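Local coordinates for Glyco_hydro_cc domain-containing protein (Trichoderma gamsii, PDB 6UBD), which probably binds beta-1,3-glucan oligosaccharides through a glycoside hydrolase family 128 (subgroup VII) catalytic-core fold, at residues I174-M179 and F206-F211. Sequence-based numbering, arbitrary orientation.
Sequences IFKSDM and FDQNNF
K176 and S177, where strand 170-176 runs out into a loop, face D207 and F206, where the neighbouring parallel strand 197-206 ends at F206 and D207 starts the loop; the CA atoms of S177 and F206 lie 5.2 Å apart. Interstrand backbone bonding reaches K176, which pairs with V205; beyond it F206-N209 forms a type I turn closed by N209 N to F206 O, and side chains take over. K176 has the length to come back across the gap: its CB leaves away from the turn, but a bend at chi2 (-70°) swings the extended remainder round, and NZ reaches D207 OD2 at 2.9 Å. This salt bridge uses the syn side of the carboxylate, 19° out of its plane. The short, two-oxygen side chain of D207 can also serve a second partner, OD1 accepting a hydrogen bond from a water bonded to S177 OG as well. Small S177 lets the flat F206 ring offer it a face, its CB sitting 4.0 Å from the centroid in a CH-pi contact. F211, long enough to reach back from the loop, turns its ring edge to the face of F175 in an offset edge-to-face pair, planes at 78°. The broad, pi-rich face of F175 suits that edge, with F211 CZ over it; F175 also packs on E201 and A203 of strand 197-206. Loops that follow two adjacent parallel strands and meet at the C-terminal ends of those strands belong to the beta/alpha-barrel architecture expected of a glycoside hydrolase catalytic core, where such enzymes place their sugar-binding cleft, so this loop probably lies near it.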
loop_
_atom_site.group_PDB
_atom_site.type_symbol
_atom_site.label_atom_id
_atom_site.label_comp_id
_atom_site.label_asym_id
_atom_site.label_seq_id
_atom_site.Cartn_x
_atom_site.Cartn_y
_atom_site.Cartn_z
ATOM N N ILE A 174 -3.797 6.934 -0.759
ATOM C CA ILE A 174 -4.522 8.178 -0.328
ATOM C C ILE A 174 -3.512 9.303 -0.018
ATOM O O ILE A 174 -2.734 9.192 0.967
ATOM C CB ILE A 174 -5.419 7.831 0.860
ATOM C CG1 ILE A 174 -6.494 6.803 0.495
ATOM C CG2 ILE A 174 -6.078 9.149 1.352
ATOM C CD1 ILE A 174 -7.508 6.452 1.577
ATOM N N PHE A 175 -3.483 10.266 -0.900
ATOM C CA PHE A 175 -2.620 11.471 -0.797
ATOM C C PHE A 175 -3.593 12.632 -0.856
ATOM O O PHE A 175 -3.986 13.095 -1.918
ATOM C CB PHE A 175 -1.563 11.509 -1.889
ATOM C CG PHE A 175 -0.639 10.323 -1.887
ATOM C CD1 PHE A 175 0.166 10.054 -0.794
ATOM C CD2 PHE A 175 -0.523 9.529 -3.013
ATOM C CE1 PHE A 175 1.034 8.995 -0.814
ATOM C CE2 PHE A 175 0.324 8.423 -3.015
ATOM C CZ PHE A 175 1.093 8.132 -1.889
ATOM N N LYS A 176 -3.999 13.140 0.338
ATOM C CA LYS A 176 -5.067 14.165 0.505
ATOM C C LYS A 176 -4.729 15.028 1.734
ATOM O O LYS A 176 -3.909 14.605 2.573
ATOM C CB LYS A 176 -6.455 13.530 0.714
ATOM C CG LYS A 176 -6.976 12.677 -0.451
ATOM C CD LYS A 176 -7.347 13.548 -1.686
ATOM C CE LYS A 176 -7.824 12.750 -2.882
ATOM N NZ LYS A 176 -8.134 13.646 -4.013
ATOM N N SER A 177 -5.330 16.205 1.822
ATOM C CA SER A 177 -4.969 17.203 2.865
ATOM C C SER A 177 -6.017 17.225 3.955
ATOM O O SER A 177 -5.775 17.971 4.931
ATOM C CB SER A 177 -4.709 18.550 2.297
ATOM O OG SER A 177 -5.863 19.031 1.660
ATOM N N ASP A 178 -7.146 16.529 3.865
ATOM C CA ASP A 178 -8.240 16.594 4.855
ATOM C C ASP A 178 -9.013 15.273 4.822
ATOM O O ASP A 178 -8.845 14.417 3.918
ATOM C CB ASP A 178 -9.123 17.826 4.660
ATOM C CG ASP A 178 -9.887 17.901 3.346
ATOM O OD1 ASP A 178 -10.000 16.900 2.622
ATOM O OD2 ASP A 178 -10.392 19.009 3.109
ATOM N N MET A 179 -9.910 15.073 5.789
ATOM C CA MET A 179 -10.655 13.794 5.894
ATOM C C MET A 179 -11.790 13.757 4.874
ATOM O O MET A 179 -12.185 12.637 4.497
ATOM C CB MET A 179 -11.248 13.624 7.300
ATOM C CG MET A 179 -10.240 13.322 8.386
ATOM S SD MET A 179 -9.029 11.995 8.096
ATOM C CE MET A 179 -7.564 12.945 7.650
ATOM N N PHE A 206 -1.308 18.168 -0.303
ATOM C CA PHE A 206 -2.177 19.090 -1.100
ATOM C C PHE A 206 -2.103 18.615 -2.555
ATOM O O PHE A 206 -1.320 19.155 -3.388
ATOM C CB PHE A 206 -1.742 20.545 -0.869
ATOM C CG PHE A 206 -1.970 21.074 0.508
ATOM C CD1 PHE A 206 -3.213 21.529 0.949
ATOM C CD2 PHE A 206 -0.933 21.038 1.445
ATOM C CE1 PHE A 206 -3.360 22.025 2.244
ATOM C CE2 PHE A 206 -1.087 21.506 2.721
ATOM C CZ PHE A 206 -2.313 21.964 3.130
ATOM N N ASP A 207 -2.811 17.538 -2.856
ATOM C CA ASP A 207 -2.618 16.809 -4.112
ATOM C C ASP A 207 -3.000 17.661 -5.318
ATOM O O ASP A 207 -2.307 17.557 -6.352
ATOM C CB ASP A 207 -3.404 15.518 -4.132
ATOM C CG ASP A 207 -4.908 15.567 -3.960
ATOM O OD1 ASP A 207 -5.371 16.267 -3.050
ATOM O OD2 ASP A 207 -5.597 14.800 -4.700
ATOM N N GLN A 208 -4.042 18.503 -5.210
ATOM C CA GLN A 208 -4.516 19.354 -6.328
ATOM C C GLN A 208 -3.583 20.541 -6.600
ATOM O O GLN A 208 -3.760 21.134 -7.672
ATOM C CB GLN A 208 -5.933 19.847 -6.016
ATOM C CG GLN A 208 -6.768 18.774 -5.357
ATOM C CD GLN A 208 -8.121 18.510 -5.959
ATOM O OE1 GLN A 208 -9.020 19.356 -5.885
ATOM N NE2 GLN A 208 -8.297 17.291 -6.480
ATOM N N ASN A 209 -2.667 20.888 -5.683
ATOM C CA ASN A 209 -1.737 22.047 -5.837
ATOM C C ASN A 209 -0.305 21.581 -6.173
ATOM O O ASN A 209 0.629 21.714 -5.309
ATOM C CB ASN A 209 -1.783 22.951 -4.615
ATOM C CG ASN A 209 -3.135 23.618 -4.458
ATOM O OD1 ASN A 209 -3.915 23.709 -5.423
ATOM N ND2 ASN A 209 -3.436 24.057 -3.276
ATOM N N ASN A 210 -0.154 21.005 -7.356
ATOM C CA ASN A 210 1.174 20.516 -7.842
ATOM C C ASN A 210 1.746 19.463 -6.863
ATOM O O ASN A 210 2.997 19.428 -6.621
ATOM C CB ASN A 210 2.134 21.715 -8.020
ATOM C CG ASN A 210 3.360 21.377 -8.852
ATOM O OD1 ASN A 210 3.273 20.635 -9.834
ATOM N ND2 ASN A 210 4.516 21.881 -8.446
ATOM N N PHE A 211 0.884 18.653 -6.279
ATOM C CA PHE A 211 1.318 17.557 -5.361
ATOM C C PHE A 211 2.234 18.145 -4.285
ATOM O O PHE A 211 3.395 17.645 -4.133
ATOM C CB PHE A 211 1.914 16.338 -6.096
ATOM C CG PHE A 211 1.857 15.060 -5.275
ATOM C CD1 PHE A 211 0.663 14.355 -5.234
ATOM C CD2 PHE A 211 2.965 14.536 -4.609
ATOM C CE1 PHE A 211 0.570 13.167 -4.530
ATOM C CE2 PHE A 211 2.874 13.347 -3.905
ATOM C CZ PHE A 211 1.669 12.684 -3.881
HETATM O O HOH W 1 -6.455 17.354 -0.749
#